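Local coordinates for phosphoserine phosphatase RsbX (Bacillus subtilis, PDB 3W44), which dephosphorylates RsbS and acts as a negative regulator of sigma-B, keeping its activity low during growth and restoring the prestress level after induction, at residues D156-P161 with N178-Y183; Y15-E20 with T185-D190; C40-G45 with D190-L195. One frame throughout, in Å; residues are numbered along the deposited sequence.

How the contacts relate
The three contacts form a compact triangle, their centres about 11 to 13 Å apart, and converge on one manganese ion. Along the chain, contact 1 is nested inside the loops closed by contacts 2 and 3, while those two interleave and share Asp-190. Contact 2 ties the end of strand 10-17 to the loop leading into strand 191-198, its antiparallel neighbour in one sheet; contact 3 then presses strand 191-198 against strand 37-45 of the other sheet. Asp-156 of contact 1, Asp-189 of contact 2 and Asp-44 of contact 3 all bind the same ion. The example illustrates how a binuclear phosphatase site is assembled from acids far apart in sequence.

Contact 1 of 3, residues D156-P161 with N178-Y183. With MN (manganese (II) ion), chain C.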
loop_
_atom_site.group_PDB
_atom_site.type_symbol
_atom_site.label_atom_id
_atom_site.label_comp_id
_atom_site.label_asym_id
_atom_site.label_seq_id
_atom_site.Cartn_x
_atom_site.Cartn_y
_atom_site.Cartn_z
ATOM N N ASP A 156 -4.950 5.538 6.127
ATOM C CA ASP A 156 -5.161 5.936 7.505
ATOM C C ASP A 156 -6.581 5.651 7.937
ATOM O O ASP A 156 -6.920 5.802 9.088
ATOM C CB ASP A 156 -4.838 7.417 7.709
ATOM C CG ASP A 156 -5.642 8.341 6.774
ATOM O OD1 ASP A 156 -6.629 7.912 6.136
ATOM O OD2 ASP A 156 -5.257 9.534 6.661
ATOM N N GLY A 157 -7.431 5.232 7.023
ATOM C CA GLY A 157 -8.750 4.728 7.419
ATOM C C GLY A 157 -8.786 3.466 8.284
ATOM O O GLY A 157 -9.810 3.152 8.917
ATOM N N LEU A 158 -7.700 2.728 8.285
ATOM C CA LEU A 158 -7.634 1.499 9.052
ATOM C C LEU A 158 -6.901 1.895 10.295
ATOM O O LEU A 158 -5.712 2.274 10.228
ATOM C CB LEU A 158 -6.811 0.435 8.310
ATOM C CG LEU A 158 -6.598 -0.892 9.043
ATOM C CD1 LEU A 158 -7.944 -1.676 9.143
ATOM C CD2 LEU A 158 -5.519 -1.750 8.349
ATOM N N ASN A 159 -7.590 1.848 11.427
ATOM C CA ASN A 159 -6.949 2.178 12.695
ATOM C C ASN A 159 -7.036 0.975 13.597
ATOM O O ASN A 159 -8.103 0.673 14.143
ATOM C CB ASN A 159 -7.617 3.396 13.349
ATOM C CG ASN A 159 -6.797 3.951 14.517
ATOM O OD1 ASN A 159 -5.765 3.366 14.910
ATOM N ND2 ASN A 159 -7.240 5.081 15.076
ATOM N N VAL A 160 -5.935 0.255 13.740
ATOM C CA VAL A 160 -5.988 -0.985 14.537
ATOM C C VAL A 160 -5.071 -0.933 15.761
ATOM O O VAL A 160 -3.884 -0.638 15.615
ATOM C CB VAL A 160 -5.585 -2.192 13.691
ATOM C CG1 VAL A 160 -5.639 -3.472 14.515
ATOM C CG2 VAL A 160 -6.474 -2.298 12.498
ATOM N N PRO A 161 -5.602 -1.262 16.960
ATOM C CA PRO A 161 -4.752 -1.119 18.155
ATOM C C PRO A 161 -3.333 -1.654 17.947
ATOM O O PRO A 161 -2.423 -0.863 18.050
ATOM C CB PRO A 161 -5.493 -1.892 19.231
ATOM C CG PRO A 161 -6.901 -1.729 18.820
ATOM C CD PRO A 161 -6.931 -1.758 17.319
ATOM N N ASN A 178 -9.463 -11.407 8.392
ATOM C CA ASN A 178 -10.584 -11.661 9.311
ATOM C C ASN A 178 -10.320 -11.083 10.669
ATOM O O ASN A 178 -11.220 -10.535 11.244
ATOM C CB ASN A 178 -10.898 -13.169 9.454
ATOM C CG ASN A 178 -11.411 -13.808 8.122
ATOM O OD1 ASN A 178 -12.172 -13.185 7.361
ATOM N ND2 ASN A 178 -10.985 -15.053 7.852
ATOM N N SER A 179 -9.109 -11.176 11.197
ATOM C CA SER A 179 -8.842 -10.539 12.512
ATOM C C SER A 179 -8.937 -8.982 12.509
ATOM O O SER A 179 -8.933 -8.357 13.557
ATOM C CB SER A 179 -7.486 -10.996 13.083
ATOM O OG SER A 179 -6.406 -10.577 12.248
ATOM N N LEU A 180 -9.010 -8.373 11.330
ATOM C CA LEU A 180 -8.991 -6.949 11.211
ATOM C C LEU A 180 -10.382 -6.443 10.870
ATOM O O LEU A 180 -10.639 -5.227 10.891
ATOM C CB LEU A 180 -7.989 -6.530 10.103
ATOM C CG LEU A 180 -6.447 -6.716 10.199
ATOM C CD1 LEU A 180 -5.817 -6.191 8.985
ATOM C CD2 LEU A 180 -5.805 -6.015 11.393
ATOM N N LYS A 181 -11.285 -7.380 10.544
ATOM C CA LYS A 181 -12.587 -7.069 9.967
ATOM C C LYS A 181 -13.318 -6.079 10.854
ATOM O O LYS A 181 -13.926 -5.138 10.356
ATOM C CB LYS A 181 -13.414 -8.344 9.725
ATOM C CG LYS A 181 -14.730 -8.079 8.952
ATOM C CD LYS A 181 -15.296 -9.314 8.162
ATOM C CE LYS A 181 -15.727 -10.476 9.100
ATOM N NZ LYS A 181 -16.311 -11.680 8.390
HETATM N N MSE A 182 -13.234 -6.261 12.165
HETATM C CA MSE A 182 -13.943 -5.402 13.072
HETATM C C MSE A 182 -13.455 -3.917 13.070
HETATM O O MSE A 182 -14.157 -3.028 13.566
HETATM C CB MSE A 182 -13.911 -6.021 14.463
HETATM C CG MSE A 182 -12.514 -6.155 15.036
HETATM SE SE MSE A 182 -12.621 -6.549 16.943
HETATM C CE MSE A 182 -13.474 -4.915 17.709
ATOM N N TYR A 183 -12.289 -3.638 12.471
ATOM C CA TYR A 183 -11.810 -2.270 12.381
ATOM C C TYR A 183 -12.207 -1.575 11.084
ATOM O O TYR A 183 -11.897 -0.385 10.868
ATOM C CB TYR A 183 -10.313 -2.244 12.638
ATOM C CG TYR A 183 -10.017 -2.850 13.985
ATOM C CD1 TYR A 183 -10.410 -2.197 15.165
ATOM C CD2 TYR A 183 -9.412 -4.093 14.096
ATOM C CE1 TYR A 183 -10.186 -2.751 16.384
ATOM C CE2 TYR A 183 -9.178 -4.656 15.347
ATOM C CZ TYR A 183 -9.575 -3.974 16.477
ATOM O OH TYR A 183 -9.364 -4.512 17.720
HETATM MN MN MN C . -7.825 8.593 4.517
HETATM O O HOH W 1 -7.069 10.734 5.105
HETATM O O HOH W 2 -9.170 9.948 3.262
HETATM O O HOH W 3 -8.381 6.803 3.195
#
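Val-160 and Tyr-183 bring their CA atoms to 6.3 Å, the nearest backbone approach between the irregular segment 156-161 and segment 178-183, at the end region of helix 173-180. Within segment 178-183 the amide of Tyr-183 donates to Leu-180 O, and the side chains of both residues set out toward the facing loop. The contact between the two segments is mainly apolar, and it centres on the tyrosine ring. With CG anti to the carbonyl carbon (chi1 -57°), the ring of Tyr-183 turns one face to Val-160 and Pro-161. Pro-161 CD sits over that face, 3.9 Å from the Tyr-183 centroid, in a CH-pi contact; Val-160 CG1 makes a second, off-centre one on the same face. CG of the selenomethionine Met-182 lies over the opposite face, toward the rim, so that the ring has neighbours on both faces. Val-160 uses its other methyl as well: CG2 touches both Tyr-183 CD2, at 3.8 Å, and Leu-180 CD2, at 3.9 Å. Leu-158 adds a looser contact, its CD1 being 4.3 Å from Tyr-183 CB.

At the other end of its segment, Asp-156 binds manganese through OD1, at 2.1 Å from the metal, while OD2 accepts from a metal-bound water; a single carboxylate thus grips both the ion and one of its ligands. The apolar patch joins this loop to its surroundings: Leu-158 and Leu-180 both rest on Ile-152 of strand 150-154 and on Ile-163 of helix 163-169, and Leu-158 also reaches Leu-191 and Tyr-193 of strand 191-198.

Contact 2 of 3, residues Y15-E20 with T185-D190. With MN (manganese (II) ion), chain C.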
loop_
_atom_site.group_PDB
_atom_site.type_symbol
_atom_site.label_atom_id
_atom_site.label_comp_id
_atom_site.label_asym_id
_atom_site.label_seq_id
_atom_site.Cartn_x
_atom_site.Cartn_y
_atom_site.Cartn_z
ATOM N N TYR A 15 -8.149 -5.140 0.410
ATOM C CA TYR A 15 -9.437 -4.807 1.022
ATOM C C TYR A 15 -9.617 -3.344 0.708
ATOM O O TYR A 15 -8.684 -2.593 0.827
ATOM C CB TYR A 15 -9.470 -5.065 2.543
ATOM C CG TYR A 15 -10.732 -4.528 3.142
ATOM C CD1 TYR A 15 -10.932 -3.143 3.265
ATOM C CD2 TYR A 15 -11.779 -5.380 3.493
ATOM C CE1 TYR A 15 -12.134 -2.625 3.732
ATOM C CE2 TYR A 15 -12.991 -4.868 3.985
ATOM C CZ TYR A 15 -13.158 -3.487 4.102
ATOM O OH TYR A 15 -14.345 -2.961 4.575
ATOM N N GLN A 16 -10.795 -2.963 0.232
ATOM C CA GLN A 16 -11.073 -1.595 -0.066
ATOM C C GLN A 16 -12.532 -1.328 0.225
ATOM O O GLN A 16 -13.387 -2.032 -0.260
ATOM C CB GLN A 16 -10.722 -1.278 -1.506
ATOM C CG GLN A 16 -11.061 0.123 -1.860
ATOM C CD GLN A 16 -10.163 0.649 -2.911
ATOM O OE1 GLN A 16 -10.049 0.082 -4.019
ATOM N NE2 GLN A 16 -9.478 1.744 -2.586
ATOM N N LEU A 17 -12.806 -0.331 1.071
ATOM C CA LEU A 17 -14.161 0.184 1.242
ATOM C C LEU A 17 -14.222 1.677 1.235
ATOM O O LEU A 17 -13.352 2.359 1.779
ATOM C CB LEU A 17 -14.834 -0.363 2.477
ATOM C CG LEU A 17 -16.330 -0.636 2.186
ATOM C CD1 LEU A 17 -16.693 -1.411 0.833
ATOM C CD2 LEU A 17 -16.982 -1.331 3.386
ATOM N N ASN A 18 -15.255 2.172 0.555
ATOM C CA ASN A 18 -15.593 3.586 0.474
ATOM C C ASN A 18 -16.067 4.090 1.808
ATOM O O ASN A 18 -16.659 3.311 2.582
ATOM C CB ASN A 18 -16.664 3.812 -0.572
ATOM C CG ASN A 18 -16.181 3.474 -1.934
ATOM O OD1 ASN A 18 -15.035 3.014 -2.114
ATOM N ND2 ASN A 18 -17.031 3.681 -2.926
ATOM N N LYS A 19 -15.748 5.374 2.065
ATOM C CA LYS A 19 -16.292 6.180 3.135
ATOM C C LYS A 19 -17.822 6.091 3.085
ATOM O O LYS A 19 -18.371 6.057 2.022
ATOM C CB LYS A 19 -15.839 7.620 2.945
ATOM C CG LYS A 19 -16.466 8.597 3.907
ATOM C CD LYS A 19 -15.844 9.962 3.880
ATOM C CE LYS A 19 -16.340 10.769 5.087
ATOM N NZ LYS A 19 -15.886 12.193 5.019
ATOM N N GLU A 20 -18.477 6.003 4.236
ATOM C CA GLU A 20 -19.964 6.026 4.387
ATOM C C GLU A 20 -20.694 6.898 3.361
ATOM O O GLU A 20 -20.366 8.086 3.197
ATOM C CB GLU A 20 -20.336 6.532 5.807
ATOM C CG GLU A 20 -19.829 8.006 6.104
ATOM C CD GLU A 20 -19.442 8.304 7.585
ATOM O OE1 GLU A 20 -20.053 7.726 8.536
ATOM O OE2 GLU A 20 -18.522 9.149 7.787
ATOM N N THR A 185 -15.539 -1.538 9.919
ATOM C CA THR A 185 -16.991 -1.266 9.826
ATOM C C THR A 185 -17.491 0.173 10.044
ATOM O O THR A 185 -18.632 0.469 9.705
ATOM C CB THR A 185 -17.814 -2.217 10.698
ATOM O OG1 THR A 185 -17.247 -2.260 12.022
ATOM C CG2 THR A 185 -17.888 -3.615 10.067
ATOM N N SER A 186 -16.655 1.065 10.568
ATOM C CA SER A 186 -17.111 2.434 10.868
ATOM C C SER A 186 -17.435 3.273 9.635
ATOM O O SER A 186 -18.375 4.078 9.663
ATOM C CB SER A 186 -16.120 3.167 11.763
ATOM O OG SER A 186 -15.163 3.834 10.986
ATOM N N ARG A 187 -16.671 3.087 8.548
ATOM C CA ARG A 187 -16.802 3.904 7.340
ATOM C C ARG A 187 -16.620 5.390 7.619
ATOM O O ARG A 187 -17.168 6.239 6.880
ATOM C CB ARG A 187 -18.170 3.713 6.659
ATOM C CG ARG A 187 -18.669 2.302 6.538
ATOM C CD ARG A 187 -17.669 1.428 5.823
ATOM N NE ARG A 187 -17.785 0.043 6.272
ATOM C CZ ARG A 187 -18.806 -0.773 5.974
ATOM N NH1 ARG A 187 -19.834 -0.349 5.216
ATOM N NH2 ARG A 187 -18.796 -2.026 6.431
ATOM N N LYS A 188 -15.872 5.726 8.670
ATOM C CA LYS A 188 -15.552 7.109 8.914
ATOM C C LYS A 188 -14.699 7.648 7.753
ATOM O O LYS A 188 -14.744 8.837 7.440
ATOM C CB LYS A 188 -14.882 7.297 10.279
ATOM C CG LYS A 188 -15.822 6.937 11.459
ATOM C CD LYS A 188 -15.710 7.912 12.630
ATOM C CE LYS A 188 -17.052 7.989 13.369
ATOM N NZ LYS A 188 -18.232 8.287 12.447
ATOM N N ASP A 189 -13.973 6.767 7.064
ATOM C CA ASP A 189 -13.097 7.202 5.991
ATOM C C ASP A 189 -13.027 6.079 4.994
ATOM O O ASP A 189 -13.443 5.010 5.296
ATOM C CB ASP A 189 -11.725 7.489 6.603
ATOM C CG ASP A 189 -10.729 8.093 5.633
ATOM O OD1 ASP A 189 -11.049 8.538 4.514
ATOM O OD2 ASP A 189 -9.571 8.113 6.026
ATOM N N ASP A 190 -12.519 6.344 3.800
ATOM C CA ASP A 190 -12.174 5.308 2.879
ATOM C C ASP A 190 -11.133 4.436 3.568
ATOM O O ASP A 190 -10.317 4.941 4.311
ATOM C CB ASP A 190 -11.559 5.902 1.588
ATOM C CG ASP A 190 -12.500 6.819 0.823
ATOM O OD1 ASP A 190 -13.620 6.407 0.485
ATOM O OD2 ASP A 190 -12.111 7.947 0.498
HETATM MN MN MN C . -7.825 8.593 4.517
HETATM O O HOH W 2 -9.170 9.948 3.262
HETATM O O HOH W 3 -8.381 6.803 3.195
HETATM O O HOH W 1 -7.069 10.734 5.105
#
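Lys-19 and Asp-190 are joined by a nearly straight hydrogen bond, Lys-19 N to Asp-190 OD1 at 2.8 Å with 170° at the hydrogen. The amide meets the oxygen from above the carboxylate plane, 38° out of it. One residue further on, Glu-20 N donates to Arg-187 O over 3.0 Å, in the carbonyl plane and on a lone pair. Two successive amides of one segment are therefore held by the other, one by a side chain and one by the backbone. Arg-187 has left-handed helical backbone angles, and just beyond it Lys-188 N donates to Ser-186 OG, closing an ST turn.

Outward from these bonds the packing is close. The side chain of Arg-187, bent at chi2 (-56°), lays its guanidinium group against Leu-17: CD2 of the leucine stands over the centre of one face, at a spacing that is unusually short and doubtful in its exact value. The group's NE is bonded to Thr-184 O. Glu-20 OE2 comes to 3.3 Å from Arg-187 O; both are acceptors, so this is proximity without a hydrogen bond. Lys-19 runs its extended chain past Lys-188 O, with CE 3.4 Å from that oxygen. Asp-190 CA makes a CA-H...O contact with Leu-17 O, which also pairs with the backbone of Leu-191.

The same loop carries a metal ligand. Asp-189 OD2 coordinates manganese at 2.4 Å, and Asp-189 OD1 accepts from a water bound to the same ion. With Asp-44 and Asp-156, Asp-189 binds one ion of the two-manganese centre characteristic of PPM-type phosphatases.

Contact 3 of 3, residues C40-G45 with D190-L195; sequences CAVADG and DLTYIL. With MN (manganese (II) ion), chain D; MN (manganese (II) ion), chain C.
Ile-194 and Val-42 carry the contact between the two antiparallel sheets of the PP2C beta sandwich, one residue from each sheet. Strands 40-45 and 191-195 run at 167° to each other, with axes 8.1 Å apart at closest approach, and their facing side chains slide past one another without any shared backbone pairing. The ethyl arm of Ile-194 is extended (chi2 -174°), which carries CD1 across the gap: it ends 3.6 Å from Cys-40 CB and 3.7 Å from Val-42 CG2. Val-42 divides its two methyls between partners, since CG1 turns instead to Thr-192 CG2, 4.0 Å away. Thr-192 gives its methyl to the apolar layer, while OG1 is bonded to Asp-27 OD2. Met-31 of strand 27-33 also touches both Cys-40 and Ile-194.

At the end of strand 37-45 this buried layer gives way to the metal site. The Asp-44 carboxylate spans the pair of ions, OD1 on one manganese and OD2 on the other, and Gly-45 O joins the first. Waters reach across to Asp-190, just before strand 191-198: one donates to Asp-190 O, and another, a ligand of the manganese held by Gly-45 O, donates to Asp-190 OD2 at 2.8 Å.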
loop_
_atom_site.group_PDB
_atom_site.type_symbol
_atom_site.label_atom_id
_atom_site.label_comp_id
_atom_site.label_asym_id
_atom_site.label_seq_id
_atom_site.Cartn_x
_atom_site.Cartn_y
_atom_site.Cartn_z
ATOM N N CYS A 40 3.123 -3.110 -6.223
ATOM C CA CYS A 40 1.864 -2.567 -5.729
ATOM C C CYS A 40 1.941 -1.124 -5.159
ATOM O O CYS A 40 2.986 -0.643 -4.785
ATOM C CB CYS A 40 1.171 -3.523 -4.747
ATOM S SG CYS A 40 2.072 -3.772 -3.224
ATOM N N ALA A 41 0.815 -0.447 -5.119
ATOM C CA ALA A 41 0.806 0.909 -4.619
ATOM C C ALA A 41 -0.547 1.131 -3.933
ATOM O O ALA A 41 -1.579 0.634 -4.379
ATOM C CB ALA A 41 0.991 1.875 -5.768
ATOM N N VAL A 42 -0.541 1.886 -2.865
ATOM C CA VAL A 42 -1.755 2.293 -2.218
ATOM C C VAL A 42 -1.696 3.818 -2.093
ATOM O O VAL A 42 -0.712 4.312 -1.610
ATOM C CB VAL A 42 -1.846 1.754 -0.819
ATOM C CG1 VAL A 42 -3.065 2.407 -0.149
ATOM C CG2 VAL A 42 -1.844 0.167 -0.781
ATOM N N ALA A 43 -2.753 4.537 -2.515
ATOM C CA ALA A 43 -2.779 5.988 -2.451
ATOM C C ALA A 43 -4.103 6.421 -1.824
ATOM O O ALA A 43 -5.114 5.781 -2.003
ATOM C CB ALA A 43 -2.621 6.583 -3.823
ATOM N N ASP A 44 -4.061 7.488 -1.058
ATOM C CA ASP A 44 -5.188 8.038 -0.391
ATOM C C ASP A 44 -5.312 9.480 -0.889
ATOM O O ASP A 44 -4.587 10.340 -0.414
ATOM C CB ASP A 44 -4.859 8.024 1.082
ATOM C CG ASP A 44 -5.914 8.662 1.928
ATOM O OD1 ASP A 44 -6.784 9.281 1.344
ATOM O OD2 ASP A 44 -5.887 8.544 3.168
ATOM N N GLY A 45 -6.223 9.766 -1.802
ATOM C CA GLY A 45 -6.416 11.180 -2.262
ATOM C C GLY A 45 -6.868 12.033 -1.082
ATOM O O GLY A 45 -7.638 11.545 -0.268
ATOM N N ASP A 190 -12.519 6.344 3.800
ATOM C CA ASP A 190 -12.174 5.308 2.879
ATOM C C ASP A 190 -11.133 4.436 3.568
ATOM O O ASP A 190 -10.317 4.941 4.311
ATOM C CB ASP A 190 -11.559 5.902 1.588
ATOM C CG ASP A 190 -12.500 6.819 0.823
ATOM O OD1 ASP A 190 -13.620 6.407 0.485
ATOM O OD2 ASP A 190 -12.111 7.947 0.498
ATOM N N LEU A 191 -11.087 3.151 3.242
ATOM C CA LEU A 191 -10.229 2.219 3.934
ATOM C C LEU A 191 -9.676 1.233 2.940
ATOM O O LEU A 191 -10.414 0.528 2.337
ATOM C CB LEU A 191 -11.006 1.510 5.078
ATOM C CG LEU A 191 -10.194 0.773 6.159
ATOM C CD1 LEU A 191 -11.053 0.387 7.220
ATOM C CD2 LEU A 191 -9.580 -0.483 5.696
ATOM N N THR A 192 -8.362 1.219 2.750
ATOM C CA THR A 192 -7.719 0.325 1.778
ATOM C C THR A 192 -6.556 -0.336 2.469
ATOM O O THR A 192 -5.778 0.338 3.122
ATOM C CB THR A 192 -7.173 1.132 0.633
ATOM O OG1 THR A 192 -8.248 1.749 -0.008
ATOM C CG2 THR A 192 -6.424 0.299 -0.409
ATOM N N TYR A 193 -6.419 -1.649 2.334
ATOM C CA TYR A 193 -5.211 -2.283 2.738
ATOM C C TYR A 193 -4.787 -3.431 1.798
ATOM O O TYR A 193 -5.645 -4.054 1.213
ATOM C CB TYR A 193 -5.300 -2.680 4.204
ATOM C CG TYR A 193 -6.222 -3.828 4.581
ATOM C CD1 TYR A 193 -5.907 -5.125 4.270
ATOM C CD2 TYR A 193 -7.363 -3.611 5.308
ATOM C CE1 TYR A 193 -6.716 -6.138 4.636
ATOM C CE2 TYR A 193 -8.156 -4.647 5.686
ATOM C CZ TYR A 193 -7.817 -5.886 5.341
ATOM O OH TYR A 193 -8.605 -6.898 5.686
ATOM N N ILE A 194 -3.473 -3.630 1.603
ATOM C CA ILE A 194 -2.936 -4.763 0.880
ATOM C C ILE A 194 -2.221 -5.728 1.845
ATOM O O ILE A 194 -1.349 -5.318 2.581
ATOM C CB ILE A 194 -1.909 -4.346 -0.217
ATOM C CG1 ILE A 194 -2.556 -3.436 -1.257
ATOM C CG2 ILE A 194 -1.450 -5.584 -0.982
ATOM C CD1 ILE A 194 -1.609 -3.132 -2.445
ATOM N N LEU A 195 -2.521 -7.017 1.808
ATOM C CA LEU A 195 -1.823 -7.947 2.707
ATOM C C LEU A 195 -1.089 -8.913 1.854
ATOM O O LEU A 195 -1.623 -9.349 0.871
ATOM C CB LEU A 195 -2.794 -8.731 3.574
ATOM C CG LEU A 195 -3.491 -8.021 4.725
ATOM C CD1 LEU A 195 -4.688 -8.902 5.170
ATOM C CD2 LEU A 195 -2.515 -7.818 5.853
HETATM MN MN MN D . -8.547 10.573 1.419
HETATM MN MN MN C . -7.825 8.593 4.517
HETATM O O HOH W 3 -8.381 6.803 3.195
HETATM O O HOH W 4 -9.378 8.735 0.397
HETATM O O HOH W 1 -7.069 10.734 5.105
HETATM O O HOH W 2 -9.170 9.948 3.262
HETATM O O HOH W 5 -7.305 11.967 2.764
#